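Side-chain contacts in autophagy protein 5 (Saccharomyces cerevisiae, PDB 2DYO), which takes part in autophagic vesicle formation and cytoplasm-to-vacuole transport, and is required for selective degradation of the nucleus and of mitochondria: residues G178-I181 / T182-F185; Q186-I189 / E190-K194; D268-S271 / K272-F276. One frame throughout, in Å; residues are numbered along the deposited sequence.

Contact 1: G178-I181 / T182-F185; sequences GSVI and TRNF
A helix C-terminus running straight into the N-cap of the next helix is built where Ser179 and Val180 receive Asn184 and Arg183, in the alpha-helical bundle region of the protein. Helix 170-182 ends with an ordinary helical bond from Thr182 N to Gly178 O (3.0 Å). Thr182 OG1 lies near the same carbonyl, its contact with Gly178 O being 3.1 Å, and brushes Ser179 CA. Arg183 then leaves the helix with a positive phi of 71°, a left-handed backbone that swings the chain round so that Asn184 N reaches back five residues to Ser179 O (3.0 Å), lying in the carbonyl plane on a lone pair. A weak, strongly bent bond from Arg183 N shares that oxygen. Ser179 is tucked under the turn, its CB 3.4 Å from Asn184 O and 4.1 Å from Asn184 CB, while its hydroxyl turns back to Phe176 O. Asn184 OD1 caps Asp187 N and so starts helix 185-195. The Arg183 side chain is folded at two successive bonds (chi2 -47°, chi3 -64°), which brings the guanidinium back to the helix it has just left. There Arg183 NH1 bonds to a lone pair of Val180 O at 3.0 Å, the oxygen lying at the guanidinium edge and near its plane. Arg183 NH1 also hydrogen-bonds Glu45 O, and Trp12 makes a cation-pi contact with the group; the backbone of a second protein packs on Arg183 and Ile181. With an alanine in place of Arg183, Val180 O and Glu45 O would probably lose their shared NH1 donor and Trp12 its cation-pi partner. Arg183 CD lies 3.3 Å from Val180 O.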
loop_
_atom_site.group_PDB
_atom_site.type_symbol
_atom_site.label_atom_id
_atom_site.label_comp_id
_atom_site.label_asym_id
_atom_site.label_seq_id
_atom_site.Cartn_x
_atom_site.Cartn_y
_atom_site.Cartn_z
ATOM N N GLY A 178 -7.285 -12.471 -6.855
ATOM C CA GLY A 178 -8.547 -12.644 -6.167
ATOM C C GLY A 178 -8.439 -12.619 -4.658
ATOM O O GLY A 178 -9.305 -12.064 -3.981
ATOM N N SER A 179 -7.377 -13.220 -4.129
ATOM C CA SER A 179 -7.165 -13.268 -2.687
ATOM C C SER A 179 -7.041 -11.870 -2.091
ATOM O O SER A 179 -7.353 -11.664 -0.923
ATOM C CB SER A 179 -5.902 -14.064 -2.360
ATOM O OG SER A 179 -4.751 -13.386 -2.825
ATOM N N VAL A 180 -6.574 -10.914 -2.890
ATOM C CA VAL A 180 -6.428 -9.536 -2.418
ATOM C C VAL A 180 -7.793 -8.898 -2.156
ATOM O O VAL A 180 -7.954 -8.112 -1.220
ATOM C CB VAL A 180 -5.681 -8.660 -3.446
ATOM C CG1 VAL A 180 -5.573 -7.227 -2.921
ATOM C CG2 VAL A 180 -4.290 -9.236 -3.717
ATOM N N ILE A 181 -8.772 -9.239 -2.991
ATOM C CA ILE A 181 -10.117 -8.693 -2.852
ATOM C C ILE A 181 -10.884 -9.415 -1.750
ATOM O O ILE A 181 -11.523 -8.780 -0.909
ATOM C CB ILE A 181 -10.923 -8.829 -4.167
ATOM C CG1 ILE A 181 -10.144 -8.221 -5.336
ATOM C CG2 ILE A 181 -12.272 -8.143 -4.011
ATOM C CD1 ILE A 181 -9.914 -6.728 -5.227
ATOM N N THR A 182 -10.821 -10.744 -1.760
ATOM C CA THR A 182 -11.523 -11.549 -0.764
ATOM C C THR A 182 -10.805 -11.611 0.581
ATOM O O THR A 182 -11.407 -11.963 1.591
ATOM C CB THR A 182 -11.718 -12.996 -1.255
ATOM O OG1 THR A 182 -10.444 -13.563 -1.574
ATOM C CG2 THR A 182 -12.607 -13.033 -2.484
ATOM N N ARG A 183 -9.520 -11.264 0.590
ATOM C CA ARG A 183 -8.711 -11.307 1.808
ATOM C C ARG A 183 -8.450 -12.755 2.216
ATOM O O ARG A 183 -8.443 -13.085 3.400
ATOM C CB ARG A 183 -9.396 -10.563 2.963
ATOM C CG ARG A 183 -9.811 -9.134 2.637
ATOM C CD ARG A 183 -8.692 -8.372 1.939
ATOM N NE ARG A 183 -7.516 -8.195 2.786
ATOM C CZ ARG A 183 -6.351 -7.724 2.345
ATOM N NH1 ARG A 183 -6.212 -7.393 1.066
ATOM N NH2 ARG A 183 -5.333 -7.572 3.185
ATOM N N ASN A 184 -8.252 -13.617 1.225
ATOM C CA ASN A 184 -7.973 -15.023 1.484
ATOM C C ASN A 184 -6.471 -15.159 1.721
ATOM O O ASN A 184 -5.695 -15.322 0.780
ATOM C CB ASN A 184 -8.375 -15.889 0.288
ATOM C CG ASN A 184 -8.295 -17.376 0.595
ATOM O OD1 ASN A 184 -7.317 -17.846 1.183
ATOM N ND2 ASN A 184 -9.322 -18.124 0.196
ATOM N N PHE A 185 -6.078 -15.085 2.987
ATOM C CA PHE A 185 -4.676 -15.179 3.377
ATOM C C PHE A 185 -4.004 -16.442 2.853
ATOM O O PHE A 185 -2.898 -16.386 2.302
ATOM C CB PHE A 185 -4.574 -15.137 4.903
ATOM C CG PHE A 185 -3.166 -15.167 5.421
ATOM C CD1 PHE A 185 -2.302 -14.100 5.189
ATOM C CD2 PHE A 185 -2.707 -16.254 6.158
ATOM C CE1 PHE A 185 -0.998 -14.113 5.690
ATOM C CE2 PHE A 185 -1.405 -16.278 6.662
ATOM C CZ PHE A 185 -0.550 -15.205 6.428
#

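Contact 2: Q186-I189 / E190-K194; sequences QDFI and EISNK
Ser192 OG bonds back to Phe188 O at 2.8 Å, one turn earlier in helix 185-195. The hydroxyl sits between its own backbone N and carbonyl carbon (chi1 57°), a rotation that lays it against the preceding turn. Phe188 O thus takes two donors from one residue: Ser192 N comes in almost in line with the carbonyl at 2.9 Å, whereas the hydroxyl approaches at a C=O...OG angle of 130°, tilted 32° from the carbonyl plane. Ser192 OG also approaches the Phe188 ring obliquely, 3.8 Å from Phe188 CE1. Next to it, Ile189 and Asn193 lie side by side and point the same way, with Ile189 CG2 3.5 Å from Asn193 OD1. On another flank Ile191 CG1 rests against Asp187 O. Farther out, the rings of Trp12 and Phe176 meet Phe188, and Phe176 also touches Ile191, so residues of helices 4-12 and 170-182 pack round the aromatic side chain next to the serine. The buried Ser192 hydroxyl is therefore satisfied within its own helix, while Asp187 OD2 and Glu190 OE1 stand 5.1 Å apart, like charges probably offset by nearby Lys175 in a long, weak ion pair with Glu190.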
loop_
_atom_site.group_PDB
_atom_site.type_symbol
_atom_site.label_atom_id
_atom_site.label_comp_id
_atom_site.label_asym_id
_atom_site.label_seq_id
_atom_site.Cartn_x
_atom_site.Cartn_y
_atom_site.Cartn_z
ATOM N N GLN A 186 -4.670 -17.583 3.020
ATOM C CA GLN A 186 -4.113 -18.855 2.575
ATOM C C GLN A 186 -3.754 -18.865 1.095
ATOM O O GLN A 186 -2.671 -19.308 0.716
ATOM C CB GLN A 186 -5.086 -20.005 2.876
ATOM C CG GLN A 186 -5.334 -20.258 4.356
ATOM C CD GLN A 186 -5.960 -19.069 5.071
ATOM O OE1 GLN A 186 -6.932 -18.479 4.594
ATOM N NE2 GLN A 186 -5.409 -18.719 6.229
ATOM N N ASP A 187 -4.660 -18.389 0.250
ATOM C CA ASP A 187 -4.378 -18.369 -1.177
ATOM C C ASP A 187 -3.220 -17.422 -1.487
ATOM O O ASP A 187 -2.338 -17.751 -2.276
ATOM C CB ASP A 187 -5.611 -17.938 -1.968
ATOM C CG ASP A 187 -6.701 -18.998 -1.984
ATOM O OD1 ASP A 187 -7.752 -18.745 -2.603
ATOM O OD2 ASP A 187 -6.507 -20.078 -1.382
ATOM N N PHE A 188 -3.219 -16.250 -0.860
ATOM C CA PHE A 188 -2.151 -15.286 -1.114
ATOM C C PHE A 188 -0.786 -15.863 -0.758
ATOM O O PHE A 188 0.153 -15.792 -1.550
ATOM C CB PHE A 188 -2.388 -13.989 -0.333
ATOM C CG PHE A 188 -1.369 -12.927 -0.629
ATOM C CD1 PHE A 188 -0.142 -12.922 0.025
ATOM C CD2 PHE A 188 -1.606 -11.982 -1.621
ATOM C CE1 PHE A 188 0.840 -11.996 -0.308
ATOM C CE2 PHE A 188 -0.626 -11.050 -1.964
ATOM C CZ PHE A 188 0.596 -11.058 -1.307
ATOM N N ILE A 189 -0.676 -16.432 0.436
ATOM C CA ILE A 189 0.580 -17.028 0.883
ATOM C C ILE A 189 1.002 -18.162 -0.049
ATOM O O ILE A 189 2.178 -18.308 -0.384
ATOM C CB ILE A 189 0.443 -17.592 2.313
ATOM C CG1 ILE A 189 0.367 -16.442 3.322
ATOM C CG2 ILE A 189 1.600 -18.537 2.617
ATOM C CD1 ILE A 189 1.623 -15.583 3.378
ATOM N N GLU A 190 0.030 -18.961 -0.471
ATOM C CA GLU A 190 0.296 -20.086 -1.351
ATOM C C GLU A 190 0.948 -19.668 -2.657
ATOM O O GLU A 190 2.002 -20.187 -3.028
ATOM C CB GLU A 190 -1.005 -20.834 -1.655
ATOM C CG GLU A 190 -0.799 -22.124 -2.430
ATOM C CD GLU A 190 -2.103 -22.844 -2.717
ATOM O OE1 GLU A 190 -2.759 -22.521 -3.732
ATOM O OE2 GLU A 190 -2.476 -23.726 -1.915
ATOM N N ILE A 191 0.329 -18.725 -3.358
ATOM C CA ILE A 191 0.873 -18.290 -4.636
ATOM C C ILE A 191 2.135 -17.434 -4.528
ATOM O O ILE A 191 3.086 -17.637 -5.287
ATOM C CB ILE A 191 -0.188 -17.531 -5.464
ATOM C CG1 ILE A 191 -1.439 -18.397 -5.616
ATOM C CG2 ILE A 191 0.358 -17.203 -6.843
ATOM C CD1 ILE A 191 -1.180 -19.731 -6.281
ATOM N N SER A 192 2.158 -16.485 -3.594
ATOM C CA SER A 192 3.337 -15.628 -3.455
ATOM C C SER A 192 4.583 -16.461 -3.169
ATOM O O SER A 192 5.661 -16.195 -3.708
ATOM C CB SER A 192 3.123 -14.568 -2.359
ATOM O OG SER A 192 2.798 -15.138 -1.101
ATOM N N ASN A 193 4.438 -17.485 -2.337
ATOM C CA ASN A 193 5.567 -18.350 -2.018
ATOM C C ASN A 193 6.027 -19.142 -3.244
ATOM O O ASN A 193 7.220 -19.359 -3.436
ATOM C CB ASN A 193 5.199 -19.296 -0.875
ATOM C CG ASN A 193 5.308 -18.629 0.486
ATOM O OD1 ASN A 193 4.828 -19.153 1.490
ATOM N ND2 ASN A 193 5.954 -17.466 0.523
ATOM N N LYS A 194 5.076 -19.558 -4.075
ATOM C CA LYS A 194 5.386 -20.312 -5.287
ATOM C C LYS A 194 6.233 -19.511 -6.261
ATOM O O LYS A 194 7.073 -20.071 -6.963
ATOM C CB LYS A 194 4.107 -20.729 -6.020
ATOM C CG LYS A 194 3.316 -21.840 -5.377
ATOM C CD LYS A 194 2.287 -22.388 -6.362
ATOM C CE LYS A 194 2.959 -22.857 -7.652
ATOM N NZ LYS A 194 2.002 -23.510 -8.591
#

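Contact 3: D268-S271 / K272-F276; sequences DLYS and KLRSF
Arg274 lies across one face of the Tyr270 ring in the close-packed half of this helix end. Arg274 CB stands over the ring, off towards the rim and 4.1 Å from the centroid of Tyr270, in a CH-pi contact. From there the chain runs extended from CG to NE, carrying Arg274 CD to 3.5 Å from Tyr270 CZ, so that Arg274 NH1 donates a nearly straight hydrogen bond (161°) to Tyr270 OH at 3.0 Å. The hydroxyl lies at the guanidinium edge, practically in its plane, although the ring and guanidinium planes are 78° apart; Tyr270 OH is also bonded to Gly278 O. Alongside, Leu269 CD1 meets Leu273 CD2 at 3.6 Å. Helix 266-273 belongs to the ubiquitin-like UblB domain and leads into its central strand 280-286, on whose Leu280 both Leu269 and Tyr270 pack; helix 142-159 touches Tyr270 and Arg274 through Leu158. The Asp268-Lys272 side is less buried, though Lys272 also touches Met4 and Ile7 of helix 4-12. The two side chains run alongside each other, tied by a salt bridge, Lys272 NZ to Asp268 OD1 at 3.0 Å. The ammonium meets that oxygen on its anti side and 35° out of the carboxylate plane. Lys272 NZ also forms a salt bridge, its strongest polar contact, with an acidic side chain of the chain of another protein. Lys272 CB lies 3.3 Å from Asp268 O.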
loop_
_atom_site.group_PDB
_atom_site.type_symbol
_atom_site.label_atom_id
_atom_site.label_comp_id
_atom_site.label_asym_id
_atom_site.label_seq_id
_atom_site.Cartn_x
_atom_site.Cartn_y
_atom_site.Cartn_z
ATOM N N ASP A 268 15.807 -10.482 6.018
ATOM C CA ASP A 268 14.732 -10.673 6.987
ATOM C C ASP A 268 13.633 -9.644 6.771
ATOM O O ASP A 268 12.449 -9.982 6.709
ATOM C CB ASP A 268 15.264 -10.532 8.414
ATOM C CG ASP A 268 15.638 -11.858 9.026
ATOM O OD1 ASP A 268 14.741 -12.719 9.157
ATOM O OD2 ASP A 268 16.822 -12.041 9.376
ATOM N N LEU A 269 14.034 -8.381 6.663
ATOM C CA LEU A 269 13.083 -7.302 6.462
ATOM C C LEU A 269 12.232 -7.582 5.226
ATOM O O LEU A 269 11.003 -7.554 5.290
ATOM C CB LEU A 269 13.819 -5.970 6.311
ATOM C CG LEU A 269 12.948 -4.712 6.292
ATOM C CD1 LEU A 269 12.100 -4.640 7.556
ATOM C CD2 LEU A 269 13.836 -3.495 6.170
ATOM N N TYR A 270 12.879 -7.861 4.100
ATOM C CA TYR A 270 12.136 -8.145 2.878
ATOM C C TYR A 270 11.219 -9.359 3.009
ATOM O O TYR A 270 10.012 -9.270 2.796
ATOM C CB TYR A 270 13.074 -8.398 1.700
ATOM C CG TYR A 270 12.299 -8.772 0.451
ATOM C CD1 TYR A 270 11.676 -7.791 -0.319
ATOM C CD2 TYR A 270 12.095 -10.111 0.105
ATOM C CE1 TYR A 270 10.862 -8.131 -1.398
ATOM C CE2 TYR A 270 11.275 -10.466 -0.977
ATOM C CZ TYR A 270 10.661 -9.467 -1.721
ATOM O OH TYR A 270 9.833 -9.799 -2.770
ATOM N N SER A 271 11.798 -10.500 3.363
ATOM C CA SER A 271 11.024 -11.730 3.460
ATOM C C SER A 271 9.824 -11.657 4.391
ATOM O O SER A 271 8.847 -12.368 4.191
ATOM C CB SER A 271 11.926 -12.897 3.876
ATOM O OG SER A 271 12.353 -12.750 5.213
ATOM N N LYS A 272 9.881 -10.782 5.388
ATOM C CA LYS A 272 8.789 -10.673 6.346
ATOM C C LYS A 272 7.881 -9.462 6.202
ATOM O O LYS A 272 6.662 -9.572 6.366
ATOM C CB LYS A 272 9.363 -10.724 7.766
ATOM C CG LYS A 272 9.965 -12.078 8.100
ATOM C CD LYS A 272 10.770 -12.058 9.389
ATOM C CE LYS A 272 11.292 -13.460 9.698
ATOM N NZ LYS A 272 12.342 -13.461 10.744
ATOM N N LEU A 273 8.464 -8.309 5.896
ATOM C CA LEU A 273 7.673 -7.095 5.781
ATOM C C LEU A 273 7.369 -6.559 4.379
ATOM O O LEU A 273 6.821 -5.463 4.245
ATOM C CB LEU A 273 8.321 -5.997 6.634
ATOM C CG LEU A 273 7.841 -5.924 8.091
ATOM C CD1 LEU A 273 7.826 -7.309 8.728
ATOM C CD2 LEU A 273 8.730 -4.972 8.868
ATOM N N ARG A 274 7.701 -7.309 3.329
ATOM C CA ARG A 274 7.398 -6.822 1.981
ATOM C C ARG A 274 5.888 -6.632 1.866
ATOM O O ARG A 274 5.120 -7.291 2.569
ATOM C CB ARG A 274 7.867 -7.813 0.913
ATOM C CG ARG A 274 7.110 -9.135 0.907
ATOM C CD ARG A 274 7.578 -10.017 -0.238
ATOM N NE ARG A 274 6.958 -11.340 -0.192
ATOM C CZ ARG A 274 7.222 -12.321 -1.048
ATOM N NH1 ARG A 274 8.097 -12.136 -2.024
ATOM N NH2 ARG A 274 6.614 -13.495 -0.920
ATOM N N SER A 275 5.470 -5.726 0.988
ATOM C CA SER A 275 4.055 -5.449 0.786
ATOM C C SER A 275 3.410 -6.470 -0.158
ATOM O O SER A 275 4.100 -7.321 -0.727
ATOM C CB SER A 275 3.879 -4.029 0.250
ATOM O OG SER A 275 4.404 -3.081 1.173
ATOM N N PHE A 276 2.093 -6.367 -0.334
ATOM C CA PHE A 276 1.343 -7.315 -1.160
ATOM C C PHE A 276 1.620 -7.283 -2.665
ATOM O O PHE A 276 1.111 -8.129 -3.398
ATOM C CB PHE A 276 -0.166 -7.156 -0.901
ATOM C CG PHE A 276 -0.819 -6.083 -1.726
ATOM C CD1 PHE A 276 -1.618 -6.420 -2.819
ATOM C CD2 PHE A 276 -0.641 -4.738 -1.413
ATOM C CE1 PHE A 276 -2.231 -5.426 -3.595
ATOM C CE2 PHE A 276 -1.248 -3.733 -2.180
ATOM C CZ PHE A 276 -2.046 -4.078 -3.275
#

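Contacts 1 and 2 follow each other along the chain, their centres about 11 Å apart: the first ends helix 170-182 and its N-cap starts the helix carrying the second. They meet where Ser179 OG lies 3.5 Å from Phe188 CB. Contact 3, in the UblB domain, is about 14 Å from contact 2 and 18 Å from contact 1, centre to centre, yet touches both. Phe276 links them, its CE1 3.9 Å from Val180 CG1 and its O 3.6 Å from Phe188 CZ, while Arg274 NH2 reaches Ser192 CB at 3.9 Å. The bundle region thus packs on UblB. A second protein's chain touches contacts 1 and 3 but not contact 2.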